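Local structure of AlkD2 (Streptococcus mutans, 6M9M) at residues Q4-L9 with A43-Q48; K11-I16 with E24-T29; R148-L153 with G166-D171; Y160-V165 with E190-N195. The protein is of unknown function but binds inosine-5'-monophosphate and belongs to the HEAT-like repeat family of DNA glycosylases. All blocks are in the same frame, centred on the assembly; numbering follows the deposited sequence.

Overall arrangement
From the N terminus the chain runs through helices 2-13, 21-32 and 36-47. Contact 2 (11-16 with 24-29) closes the short turn between the first two; contact 1 (4-9 with 43-48) closes a longer span enclosing it and brings the third helix back against the first. They share helix 2-13 and touch where Y5 and L9 reach R26. On the opposite side of the chain's centre, contacts 3 and 4 share helix 159-175; contact 3 lies about 32 Å from contact 2, centre to centre. Their segments interleave: contact 3 (148-153 with 166-171) joins it to helix 143-151, contact 4 (160-165 with 190-195) to helix 192-201. The two pairs join helices toward opposite ends of the all-helical, HEAT-like scaffold.

Contact 1 (Q4-L9 with A43-Q48)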
loop_
_atom_site.group_PDB
_atom_site.type_symbol
_atom_site.label_atom_id
_atom_site.label_comp_id
_atom_site.label_asym_id
_atom_site.label_seq_id
_atom_site.Cartn_x
_atom_site.Cartn_y
_atom_site.Cartn_z
ATOM N N GLN A 4 20.005 -6.690 -20.740
ATOM C CA GLN A 4 20.338 -5.399 -21.330
ATOM C C GLN A 4 19.271 -4.366 -20.999
ATOM O O GLN A 4 19.584 -3.201 -20.723
ATOM C CB GLN A 4 20.487 -5.544 -22.845
ATOM C CG GLN A 4 21.718 -6.321 -23.270
ATOM C CD GLN A 4 21.694 -6.694 -24.741
ATOM O OE1 GLN A 4 20.757 -6.358 -25.467
ATOM N NE2 GLN A 4 22.729 -7.394 -25.189
ATOM N N TYR A 5 18.002 -4.774 -21.010
ATOM C CA TYR A 5 16.949 -3.812 -20.734
ATOM C C TYR A 5 17.010 -3.342 -19.287
ATOM O O TYR A 5 16.860 -2.147 -19.016
ATOM C CB TYR A 5 15.583 -4.394 -21.076
ATOM C CG TYR A 5 14.499 -3.360 -20.995
ATOM C CD1 TYR A 5 14.499 -2.264 -21.849
ATOM C CD2 TYR A 5 13.483 -3.461 -20.059
ATOM C CE1 TYR A 5 13.517 -1.307 -21.778
ATOM C CE2 TYR A 5 12.495 -2.511 -19.979
ATOM C CZ TYR A 5 12.516 -1.435 -20.840
ATOM O OH TYR A 5 11.532 -0.484 -20.758
ATOM N N VAL A 6 17.249 -4.261 -18.341
ATOM C CA VAL A 6 17.421 -3.856 -16.947
ATOM C C VAL A 6 18.587 -2.887 -16.818
ATOM O O VAL A 6 18.513 -1.915 -16.059
ATOM C CB VAL A 6 17.568 -5.083 -16.029
ATOM C CG1 VAL A 6 17.943 -4.666 -14.611
ATOM C CG2 VAL A 6 16.265 -5.865 -15.986
ATOM N N ALA A 7 19.673 -3.121 -17.564
ATOM C CA ALA A 7 20.807 -2.200 -17.530
ATOM C C ALA A 7 20.415 -0.816 -18.047
ATOM O O ALA A 7 20.854 0.204 -17.499
ATOM C CB ALA A 7 21.993 -2.776 -18.307
ATOM N N ARG A 8 19.567 -0.752 -19.076
ATOM C CA ARG A 8 19.101 0.546 -19.553
ATOM C C ARG A 8 18.234 1.247 -18.512
ATOM O O ARG A 8 18.357 2.461 -18.315
ATOM C CB ARG A 8 18.343 0.399 -20.874
ATOM C CG ARG A 8 19.227 0.098 -22.073
ATOM C CD ARG A 8 18.556 0.515 -23.376
ATOM N NE ARG A 8 19.445 0.349 -24.523
ATOM C CZ ARG A 8 19.160 0.749 -25.759
ATOM N NH1 ARG A 8 18.006 1.349 -26.019
ATOM N NH2 ARG A 8 20.033 0.550 -26.737
ATOM N N LEU A 9 17.338 0.507 -17.844
ATOM C CA LEU A 9 16.533 1.096 -16.778
ATOM C C LEU A 9 17.416 1.660 -15.672
ATOM O O LEU A 9 17.127 2.722 -15.115
ATOM C CB LEU A 9 15.577 0.042 -16.218
ATOM C CG LEU A 9 14.550 -0.517 -17.206
ATOM C CD1 LEU A 9 13.788 -1.668 -16.531
ATOM C CD2 LEU A 9 13.589 0.546 -17.654
ATOM N N ALA A 43 9.904 -8.465 -14.372
ATOM C CA ALA A 43 9.691 -7.866 -13.064
ATOM C C ALA A 43 10.592 -8.501 -12.008
ATOM O O ALA A 43 11.187 -7.799 -11.185
ATOM C CB ALA A 43 8.216 -7.999 -12.675
ATOM N N PHE A 44 10.682 -9.836 -11.986
ATOM C CA PHE A 44 11.549 -10.477 -11.003
ATOM C C PHE A 44 13.009 -10.103 -11.223
ATOM O O PHE A 44 13.753 -9.889 -10.258
ATOM C CB PHE A 44 11.367 -11.992 -11.012
ATOM C CG PHE A 44 10.075 -12.454 -10.391
ATOM C CD1 PHE A 44 9.771 -12.156 -9.084
ATOM C CD2 PHE A 44 9.171 -13.203 -11.118
ATOM C CE1 PHE A 44 8.595 -12.582 -8.513
ATOM C CE2 PHE A 44 7.993 -13.643 -10.545
ATOM C CZ PHE A 44 7.717 -13.335 -9.231
ATOM N N LEU A 45 13.443 -10.021 -12.482
ATOM C CA LEU A 45 14.830 -9.648 -12.736
ATOM C C LEU A 45 15.089 -8.207 -12.320
ATOM O O LEU A 45 16.108 -7.909 -11.685
ATOM C CB LEU A 45 15.191 -9.863 -14.204
ATOM C CG LEU A 45 16.683 -9.704 -14.513
ATOM C CD1 LEU A 45 17.536 -10.746 -13.797
ATOM C CD2 LEU A 45 16.883 -9.764 -16.030
ATOM N N ALA A 46 14.168 -7.303 -12.642
ATOM C CA ALA A 46 14.346 -5.907 -12.262
ATOM C C ALA A 46 14.341 -5.735 -10.744
ATOM O O ALA A 46 15.059 -4.882 -10.211
ATOM C CB ALA A 46 13.270 -5.043 -12.912
ATOM N N TYR A 47 13.532 -6.525 -10.029
ATOM C CA TYR A 47 13.451 -6.393 -8.579
ATOM C C TYR A 47 14.759 -6.792 -7.901
ATOM O O TYR A 47 15.011 -6.368 -6.771
ATOM C CB TYR A 47 12.223 -7.147 -8.005
ATOM C CG TYR A 47 12.072 -6.814 -6.530
ATOM C CD1 TYR A 47 11.677 -5.540 -6.137
ATOM C CD2 TYR A 47 12.416 -7.725 -5.544
ATOM C CE1 TYR A 47 11.627 -5.186 -4.808
ATOM C CE2 TYR A 47 12.342 -7.376 -4.205
ATOM C CZ TYR A 47 11.976 -6.099 -3.846
ATOM O OH TYR A 47 11.934 -5.752 -2.516
ATOM N N GLN A 48 15.617 -7.548 -8.577
ATOM C CA GLN A 48 16.919 -7.856 -8.010
ATOM C C GLN A 48 17.943 -6.744 -8.178
ATOM O O GLN A 48 19.043 -6.851 -7.626
ATOM C CB GLN A 48 17.461 -9.133 -8.614
ATOM C CG GLN A 48 16.763 -10.352 -8.063
ATOM C CD GLN A 48 16.677 -10.323 -6.537
ATOM O OE1 GLN A 48 17.706 -10.249 -5.855
ATOM N NE2 GLN A 48 15.444 -10.337 -6.002
#
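V6 carries this contact, presenting its CG2 branch to L45 and A46 on helix 36-47. Its first torsion of 172° sets CG1 anti to the backbone N and leaves CG2 beside that N, facing the other helix. From there V6 CG2 lies 3.9 Å from L45 CD2 and 4.1 Å from L45 CG, so the leucine is met on one branch and at its fork, the two side chains crossing obliquely. The same methyl also covers the small A46, 4.4 Å from A46 CB and 4.2 Å from A46 CA. The small A46 is consistent with the close approach of the backbones: V6 CA and A46 CA are 6.0 Å apart. Further along, L9 points toward the same helix but stops short of direct contact. L9 CG sits 4.0 Å above the plane of the Y5 ring, offset toward its rim, and both residues pack on Y57 of helix 52-65. The joint is entirely apolar and modest in area, 133 Å² over both sides, with V6 and L45 still partly exposed. It packs the first helix, 2-13, on the third, 36-47, at the N-terminal end of a HEAT-like helical stack.

Contact 2 (K11-I16 with E24-T29); sequences KDFSLI and EQRALT
Two successive helices, 2-13 and 21-32, form a helical hairpin at the N-terminal end of the HEAT-like scaffold, and D12 and F13 of the first meet R26 of the second across it. The backbones stay well apart, with F13 CA and R26 CA 10.4 Å from each other, so the long arginine spans the gap. Bent at its second torsion (77°), it lays its aliphatic part against F13 and delivers its head to D12. R26 grips end-on, with NH1 and NH2 converging on one carboxylate oxygen: NH1 is 3.0 Å from D12 OD2 and NH2 is 3.2 Å from D12 OD2. The straighter bond is that of NH1, at 156°; it meets the oxygen on the anti side but tilted out of the carboxylate plane, whereas NH2 arrives nearly along the C-O axis. The acceptor lies in the guanidinium plane, while the carboxylate plane is turned 38° from it. Beside this salt bridge the F13 ring offers its edge, F13 CZ lying 3.8 Å from R26 CB, near the ring plane, and 4.0 Å from R26 CG. F13 to I16 form a type I turn, and I16 O accepts from Q53 NE2 of helix 52-65. R26 NE has its own, weak hydrogen bond to Y5 OH, so all three guanidinium nitrogens have partners on helix 2-13. The shared oxygen probably draws the negative charge toward D12 OD2, and the double grip should restrict rotation of the arginine head.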
loop_
_atom_site.group_PDB
_atom_site.type_symbol
_atom_site.label_atom_id
_atom_site.label_comp_id
_atom_site.label_asym_id
_atom_site.label_seq_id
_atom_site.Cartn_x
_atom_site.Cartn_y
_atom_site.Cartn_z
ATOM N N LYS A 11 20.466 2.858 -15.960
ATOM C CA LYS A 11 21.026 4.116 -16.440
ATOM C C LYS A 11 19.976 5.218 -16.436
ATOM O O LYS A 11 20.253 6.354 -16.030
ATOM C CB LYS A 11 21.586 3.921 -17.844
ATOM C CG LYS A 11 22.393 5.101 -18.340
ATOM C CD LYS A 11 23.006 4.817 -19.705
ATOM C CE LYS A 11 22.100 5.267 -20.843
ATOM N NZ LYS A 11 22.132 6.747 -21.025
ATOM N N ASP A 12 18.760 4.900 -16.879
ATOM C CA ASP A 12 17.719 5.916 -16.991
ATOM C C ASP A 12 17.276 6.437 -15.618
ATOM O O ASP A 12 16.947 7.622 -15.481
ATOM C CB ASP A 12 16.510 5.333 -17.730
ATOM C CG ASP A 12 16.787 5.017 -19.197
ATOM O OD1 ASP A 12 17.814 5.470 -19.756
ATOM O OD2 ASP A 12 15.936 4.318 -19.807
ATOM N N PHE A 13 17.235 5.576 -14.590
ATOM C CA PHE A 13 16.558 5.922 -13.350
ATOM C C PHE A 13 17.463 6.193 -12.150
ATOM O O PHE A 13 16.974 6.715 -11.138
ATOM C CB PHE A 13 15.614 4.785 -12.916
ATOM C CG PHE A 13 14.447 4.521 -13.842
ATOM C CD1 PHE A 13 13.974 5.483 -14.712
ATOM C CD2 PHE A 13 13.804 3.293 -13.805
ATOM C CE1 PHE A 13 12.890 5.217 -15.539
ATOM C CE2 PHE A 13 12.722 3.023 -14.632
ATOM C CZ PHE A 13 12.267 3.990 -15.499
ATOM N N SER A 14 18.741 5.827 -12.194
ATOM C CA SER A 14 19.512 5.790 -10.952
ATOM C C SER A 14 19.806 7.168 -10.365
ATOM O O SER A 14 20.199 7.252 -9.192
ATOM C CB SER A 14 20.821 5.027 -11.142
ATOM O OG SER A 14 21.727 5.769 -11.924
ATOM N N LEU A 15 19.652 8.240 -11.136
ATOM C CA LEU A 15 19.932 9.587 -10.646
ATOM C C LEU A 15 18.678 10.343 -10.211
ATOM O O LEU A 15 18.791 11.476 -9.730
ATOM C CB LEU A 15 20.695 10.397 -11.703
ATOM C CG LEU A 15 22.053 9.848 -12.146
ATOM C CD1 LEU A 15 22.682 10.739 -13.221
ATOM C CD2 LEU A 15 23.011 9.703 -10.968
ATOM N N ILE A 16 17.493 9.748 -10.359
ATOM C CA ILE A 16 16.259 10.400 -9.932
ATOM C C ILE A 16 16.222 10.403 -8.410
ATOM O O ILE A 16 16.296 9.346 -7.774
ATOM C CB ILE A 16 15.034 9.677 -10.507
ATOM C CG1 ILE A 16 15.069 9.672 -12.037
ATOM C CG2 ILE A 16 13.770 10.339 -10.020
ATOM C CD1 ILE A 16 14.081 8.741 -12.657
ATOM N N GLU A 24 6.700 4.675 -12.761
ATOM C CA GLU A 24 5.339 4.206 -12.962
ATOM C C GLU A 24 4.967 4.198 -14.435
ATOM O O GLU A 24 4.415 3.216 -14.939
ATOM C CB GLU A 24 4.385 5.110 -12.178
ATOM C CG GLU A 24 2.948 4.642 -12.224
ATOM C CD GLU A 24 2.000 5.594 -11.533
ATOM O OE1 GLU A 24 2.307 6.811 -11.483
ATOM O OE2 GLU A 24 0.943 5.127 -11.058
ATOM N N GLN A 25 5.234 5.297 -15.144
ATOM C CA GLN A 25 4.829 5.359 -16.543
ATOM C C GLN A 25 5.585 4.344 -17.393
ATOM O O GLN A 25 5.002 3.727 -18.288
ATOM C CB GLN A 25 4.997 6.775 -17.090
ATOM C CG GLN A 25 4.485 6.929 -18.518
ATOM C CD GLN A 25 3.039 6.467 -18.685
ATOM O OE1 GLN A 25 2.123 7.015 -18.068
ATOM N NE2 GLN A 25 2.836 5.443 -19.513
ATOM N N ARG A 26 6.876 4.138 -17.120
ATOM C CA ARG A 26 7.614 3.124 -17.869
ATOM C C ARG A 26 7.044 1.734 -17.607
ATOM O O ARG A 26 6.870 0.941 -18.538
ATOM C CB ARG A 26 9.092 3.180 -17.488
ATOM C CG ARG A 26 10.007 2.432 -18.441
ATOM C CD ARG A 26 10.257 3.205 -19.754
ATOM N NE ARG A 26 11.397 2.624 -20.450
ATOM C CZ ARG A 26 12.659 3.007 -20.291
ATOM N NH1 ARG A 26 12.964 4.011 -19.480
ATOM N NH2 ARG A 26 13.617 2.392 -20.969
ATOM N N ALA A 27 6.742 1.416 -16.344
ATOM C CA ALA A 27 6.143 0.127 -16.029
ATOM C C ALA A 27 4.799 -0.049 -16.730
ATOM O O ALA A 27 4.510 -1.124 -17.279
ATOM C CB ALA A 27 5.981 -0.008 -14.516
ATOM N N LEU A 28 3.948 0.980 -16.715
ATOM C CA LEU A 28 2.648 0.864 -17.368
ATOM C C LEU A 28 2.811 0.582 -18.857
ATOM O O LEU A 28 2.132 -0.288 -19.408
ATOM C CB LEU A 28 1.822 2.120 -17.129
ATOM C CG LEU A 28 0.381 2.037 -17.653
ATOM C CD1 LEU A 28 -0.367 0.808 -17.138
ATOM C CD2 LEU A 28 -0.336 3.305 -17.231
ATOM N N THR A 29 3.695 1.327 -19.530
ATOM C CA THR A 29 3.947 1.105 -20.949
ATOM C C THR A 29 4.411 -0.319 -21.213
ATOM O O THR A 29 3.916 -0.989 -22.126
ATOM C CB THR A 29 5.001 2.098 -21.439
ATOM O OG1 THR A 29 4.482 3.427 -21.321
ATOM C CG2 THR A 29 5.374 1.829 -22.895
#

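Contact 3 (R148-L153 with G166-D171)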
loop_
_atom_site.group_PDB
_atom_site.type_symbol
_atom_site.label_atom_id
_atom_site.label_comp_id
_atom_site.label_asym_id
_atom_site.label_seq_id
_atom_site.Cartn_x
_atom_site.Cartn_y
_atom_site.Cartn_z
ATOM N N ARG A 148 -13.707 0.212 10.714
ATOM C CA ARG A 148 -13.493 -0.928 11.602
ATOM C C ARG A 148 -12.158 -1.601 11.313
ATOM O O ARG A 148 -11.418 -1.973 12.235
ATOM C CB ARG A 148 -14.632 -1.946 11.467
ATOM C CG ARG A 148 -14.459 -3.175 12.349
ATOM C CD ARG A 148 -15.508 -4.244 12.094
ATOM N NE ARG A 148 -15.190 -5.083 10.938
ATOM C CZ ARG A 148 -15.837 -5.054 9.774
ATOM N NH1 ARG A 148 -16.857 -4.228 9.583
ATOM N NH2 ARG A 148 -15.465 -5.867 8.795
ATOM N N ARG A 149 -11.834 -1.770 10.033
ATOM C CA ARG A 149 -10.611 -2.465 9.659
ATOM C C ARG A 149 -9.378 -1.675 10.072
ATOM O O ARG A 149 -8.400 -2.252 10.550
ATOM C CB ARG A 149 -10.589 -2.705 8.149
ATOM C CG ARG A 149 -11.458 -3.865 7.728
ATOM C CD ARG A 149 -11.444 -4.057 6.197
ATOM N NE ARG A 149 -11.986 -5.362 5.871
ATOM C CZ ARG A 149 -13.282 -5.627 5.768
ATOM N NH1 ARG A 149 -14.173 -4.648 5.887
ATOM N NH2 ARG A 149 -13.671 -6.874 5.535
ATOM N N ILE A 150 -9.408 -0.361 9.879
ATOM C CA ILE A 150 -8.274 0.480 10.232
ATOM C C ILE A 150 -8.120 0.537 11.746
ATOM O O ILE A 150 -7.016 0.386 12.294
ATOM C CB ILE A 150 -8.455 1.886 9.635
ATOM C CG1 ILE A 150 -8.460 1.850 8.113
ATOM C CG2 ILE A 150 -7.349 2.810 10.137
ATOM C CD1 ILE A 150 -9.139 3.068 7.480
ATOM N N ALA A 151 -9.235 0.751 12.456
ATOM C CA ALA A 151 -9.185 0.920 13.908
ATOM C C ALA A 151 -8.715 -0.347 14.610
ATOM O O ALA A 151 -8.173 -0.258 15.718
ATOM C CB ALA A 151 -10.560 1.351 14.426
ATOM N N ASP A 152 -8.878 -1.520 13.980
ATOM C CA ASP A 152 -8.360 -2.744 14.559
ATOM C C ASP A 152 -6.849 -2.710 14.753
ATOM O O ASP A 152 -6.315 -3.505 15.535
ATOM C CB ASP A 152 -8.667 -3.959 13.677
ATOM C CG ASP A 152 -10.112 -4.403 13.727
ATOM O OD1 ASP A 152 -10.785 -4.165 14.747
ATOM O OD2 ASP A 152 -10.556 -5.045 12.738
ATOM N N LEU A 153 -6.137 -1.852 14.020
ATOM C CA LEU A 153 -4.692 -1.743 14.119
ATOM C C LEU A 153 -4.239 -0.612 15.036
ATOM O O LEU A 153 -3.048 -0.269 15.049
ATOM C CB LEU A 153 -4.065 -1.618 12.729
ATOM C CG LEU A 153 -3.896 -2.915 11.934
ATOM C CD1 LEU A 153 -5.209 -3.571 11.579
ATOM C CD2 LEU A 153 -3.073 -2.652 10.682
ATOM N N GLY A 166 -3.548 6.138 12.142
ATOM C CA GLY A 166 -4.137 7.364 12.635
ATOM C C GLY A 166 -4.478 8.342 11.531
ATOM O O GLY A 166 -5.532 8.979 11.555
ATOM N N ASN A 167 -3.588 8.486 10.550
ATOM C CA ASN A 167 -3.865 9.387 9.439
ATOM C C ASN A 167 -4.949 8.857 8.514
ATOM O O ASN A 167 -5.690 9.658 7.931
ATOM C CB ASN A 167 -2.572 9.691 8.701
ATOM C CG ASN A 167 -1.702 10.675 9.464
ATOM O OD1 ASN A 167 -2.184 11.689 9.947
ATOM N ND2 ASN A 167 -0.438 10.350 9.623
ATOM N N ALA A 168 -5.080 7.528 8.380
ATOM C CA ALA A 168 -6.167 6.979 7.575
ATOM C C ALA A 168 -7.526 7.270 8.205
ATOM O O ALA A 168 -8.497 7.568 7.494
ATOM C CB ALA A 168 -5.958 5.484 7.353
ATOM N N LEU A 169 -7.612 7.211 9.537
ATOM C CA LEU A 169 -8.842 7.598 10.216
ATOM C C LEU A 169 -9.059 9.106 10.132
ATOM O O LEU A 169 -10.199 9.564 9.990
ATOM C CB LEU A 169 -8.810 7.134 11.672
ATOM C CG LEU A 169 -8.863 5.627 11.910
ATOM C CD1 LEU A 169 -8.560 5.309 13.365
ATOM C CD2 LEU A 169 -10.212 5.034 11.524
ATOM N N ARG A 170 -7.979 9.890 10.232
ATOM C CA ARG A 170 -8.066 11.341 10.070
ATOM C C ARG A 170 -8.643 11.706 8.709
ATOM O O ARG A 170 -9.513 12.584 8.619
ATOM C CB ARG A 170 -6.674 11.938 10.253
ATOM C CG ARG A 170 -6.593 13.443 10.380
ATOM C CD ARG A 170 -5.134 13.854 10.395
ATOM N NE ARG A 170 -4.814 15.266 10.583
ATOM C CZ ARG A 170 -4.375 15.803 11.724
ATOM N NH1 ARG A 170 -4.046 17.079 11.749
ATOM N NH2 ARG A 170 -4.293 15.079 12.831
ATOM N N ASP A 171 -8.195 11.022 7.642
ATOM C CA ASP A 171 -8.765 11.261 6.320
ATOM C C ASP A 171 -10.288 11.100 6.360
ATOM O O ASP A 171 -11.051 11.937 5.852
ATOM C CB ASP A 171 -8.303 10.203 5.303
ATOM C CG ASP A 171 -6.809 10.172 5.006
ATOM O OD1 ASP A 171 -6.094 11.189 5.069
ATOM O OD2 ASP A 171 -6.374 9.064 4.580
#
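The first torsions of I150 and L169, -64° and -68°, bring the two branched side chains together between helices 143-151 and 159-175. In I150 the rotation leaves CG2 anti to the backbone N and sends CG1 beside it, so the two arms diverge toward different partners; in L169 it puts CG anti to the carbonyl carbon. The side chains slide past each other in opposite directions. I150 CG2 abuts the fork of the leucine, 3.7 Å from L169 CG and 3.9 Å from L169 CD2, while I150 CB lies 4.1 Å from L169 CD2. The other arm ends at A168, with I150 CD1 4.0 Å from A168 CB; that alanine methyl also meets I150 CG2 at 4.1 Å. A151 adds a looser brush, its CA 4.5 Å from L169 CD1. All four residues are buried, and the meeting is wholly apolar. I150 also touches W133, V165 and I172, and L169 reaches W187 in a loop and A201 of helix 192-201. Next to I150, R149 forms a salt bridge with D112, placing the joint between helix 108-115 on the R149 side and helix 192-201 beyond L169.

Contact 4 (Y160-V165 with E190-N195); sequences YVRKSV and ESKEIN
R162 lays one face of its guanidinium over the CG methylene of E193, joining helix 159-175 to the start of helix 192-201 in the C-terminal part of the HEAT-like scaffold. R162 NH1 lies 3.5 Å from E193 CG, and behind it R162 CD packs 3.6 Å from E193 CB. A bend at the third torsion (-58°) folds the arginine head across the glutamate. Its carboxylate stands 78° from the guanidinium plane, and although R162 NH1 and E193 OE2 are 4.5 Å apart, this is attraction between charges without a salt bridge. The polar edge is served elsewhere: R162 NE gives a hydrogen bond to Q196 OE1, and R162 NH1 one to D156 O. K192 NZ lies 4.6 Å from R162 NH2, a like-charge approach that E193 may partly offset. S191 is the N-cap of helix 192-201: its OG accepts from I194 N at 2.9 Å and also bonds E155 OE1, tying the helix N terminus to the chain ahead of helix 159-175. One turn on, N195 closes back on the same residue, its backbone N and its ND2 reaching S191 O from opposite faces of the carbonyl plane, with N195 ND2 3.0 Å from S191 O.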
loop_
_atom_site.group_PDB
_atom_site.type_symbol
_atom_site.label_atom_id
_atom_site.label_comp_id
_atom_site.label_asym_id
_atom_site.label_seq_id
_atom_site.Cartn_x
_atom_site.Cartn_y
_atom_site.Cartn_z
ATOM N N TYR A 160 5.476 3.017 12.544
ATOM C CA TYR A 160 5.243 3.242 11.123
ATOM C C TYR A 160 3.817 2.877 10.755
ATOM O O TYR A 160 3.129 3.629 10.062
ATOM C CB TYR A 160 6.262 2.384 10.367
ATOM C CG TYR A 160 6.309 2.462 8.844
ATOM C CD1 TYR A 160 6.657 3.637 8.195
ATOM C CD2 TYR A 160 6.138 1.319 8.071
ATOM C CE1 TYR A 160 6.771 3.684 6.800
ATOM C CE2 TYR A 160 6.257 1.354 6.702
ATOM C CZ TYR A 160 6.571 2.533 6.065
ATOM O OH TYR A 160 6.704 2.520 4.682
ATOM N N VAL A 161 3.357 1.718 11.215
ATOM C CA VAL A 161 1.969 1.329 11.003
ATOM C C VAL A 161 1.027 2.322 11.675
ATOM O O VAL A 161 0.048 2.777 11.075
ATOM C CB VAL A 161 1.724 -0.111 11.488
ATOM C CG1 VAL A 161 0.237 -0.456 11.370
ATOM C CG2 VAL A 161 2.547 -1.111 10.670
ATOM N N ARG A 162 1.283 2.645 12.949
ATOM C CA ARG A 162 0.344 3.475 13.701
ATOM C C ARG A 162 0.151 4.850 13.074
ATOM O O ARG A 162 -0.950 5.402 13.118
ATOM C CB ARG A 162 0.773 3.623 15.159
ATOM C CG ARG A 162 0.712 2.345 15.965
ATOM C CD ARG A 162 0.831 2.596 17.456
ATOM N NE ARG A 162 2.051 3.299 17.847
ATOM C CZ ARG A 162 3.227 2.729 18.099
ATOM N NH1 ARG A 162 3.387 1.422 17.986
ATOM N NH2 ARG A 162 4.260 3.476 18.478
ATOM N N LYS A 163 1.210 5.433 12.499
ATOM C CA LYS A 163 1.049 6.728 11.846
ATOM C C LYS A 163 0.108 6.617 10.657
ATOM O O LYS A 163 -0.743 7.486 10.445
ATOM C CB LYS A 163 2.408 7.271 11.423
ATOM C CG LYS A 163 3.249 7.714 12.613
ATOM C CD LYS A 163 4.587 8.273 12.191
ATOM C CE LYS A 163 5.302 8.914 13.368
ATOM N NZ LYS A 163 6.633 9.449 12.987
ATOM N N SER A 164 0.220 5.539 9.885
ATOM C CA SER A 164 -0.695 5.321 8.765
ATOM C C SER A 164 -2.124 5.077 9.247
ATOM O O SER A 164 -3.078 5.601 8.667
ATOM C CB SER A 164 -0.155 4.165 7.937
ATOM O OG SER A 164 -0.932 3.917 6.806
ATOM N N VAL A 165 -2.281 4.316 10.323
ATOM C CA VAL A 165 -3.599 4.048 10.899
ATOM C C VAL A 165 -4.259 5.343 11.347
ATOM O O VAL A 165 -5.407 5.626 11.001
ATOM C CB VAL A 165 -3.452 3.064 12.075
ATOM C CG1 VAL A 165 -4.742 2.937 12.872
ATOM C CG2 VAL A 165 -3.010 1.702 11.583
ATOM N N GLU A 190 -5.583 3.800 27.037
ATOM C CA GLU A 190 -4.623 3.311 28.015
ATOM C C GLU A 190 -3.200 3.243 27.469
ATOM O O GLU A 190 -2.280 3.804 28.069
ATOM C CB GLU A 190 -5.118 1.937 28.470
ATOM C CG GLU A 190 -4.454 1.345 29.661
ATOM C CD GLU A 190 -5.235 0.144 30.176
ATOM O OE1 GLU A 190 -5.223 -0.905 29.496
ATOM O OE2 GLU A 190 -5.884 0.264 31.236
ATOM N N SER A 191 -2.989 2.554 26.361
ATOM C CA SER A 191 -1.630 2.298 25.912
ATOM C C SER A 191 -1.005 3.530 25.254
ATOM O O SER A 191 -1.687 4.444 24.785
ATOM C CB SER A 191 -1.579 1.138 24.922
ATOM O OG SER A 191 -2.242 1.492 23.733
ATOM N N LYS A 192 0.329 3.524 25.197
ATOM C CA LYS A 192 1.043 4.523 24.410
ATOM C C LYS A 192 0.576 4.486 22.963
ATOM O O LYS A 192 0.341 5.526 22.336
ATOM C CB LYS A 192 2.549 4.235 24.497
ATOM C CG LYS A 192 3.426 5.110 23.622
ATOM C CD LYS A 192 4.863 4.593 23.548
ATOM C CE LYS A 192 4.964 3.362 22.669
ATOM N NZ LYS A 192 6.380 2.938 22.487
ATOM N N GLU A 193 0.416 3.281 22.433
ATOM C CA GLU A 193 0.051 3.084 21.038
ATOM C C GLU A 193 -1.292 3.717 20.713
ATOM O O GLU A 193 -1.411 4.475 19.741
ATOM C CB GLU A 193 0.012 1.581 20.779
ATOM C CG GLU A 193 1.387 0.910 20.772
ATOM C CD GLU A 193 1.895 0.418 22.124
ATOM O OE1 GLU A 193 1.356 0.794 23.198
ATOM O OE2 GLU A 193 2.846 -0.382 22.094
ATOM N N ILE A 194 -2.326 3.418 21.510
ATOM C CA ILE A 194 -3.658 3.909 21.164
ATOM C C ILE A 194 -3.724 5.427 21.295
ATOM O O ILE A 194 -4.453 6.094 20.547
ATOM C CB ILE A 194 -4.749 3.187 21.982
ATOM C CG1 ILE A 194 -6.113 3.384 21.316
ATOM C CG2 ILE A 194 -4.753 3.675 23.437
ATOM C CD1 ILE A 194 -7.229 2.582 21.941
ATOM N N ASN A 195 -2.980 6.001 22.240
ATOM C CA ASN A 195 -2.987 7.453 22.394
ATOM C C ASN A 195 -2.335 8.139 21.207
ATOM O O ASN A 195 -2.804 9.191 20.760
ATOM C CB ASN A 195 -2.346 7.851 23.716
ATOM C CG ASN A 195 -3.331 7.802 24.848
ATOM O OD1 ASN A 195 -4.245 8.617 24.922
ATOM N ND2 ASN A 195 -3.174 6.827 25.731
#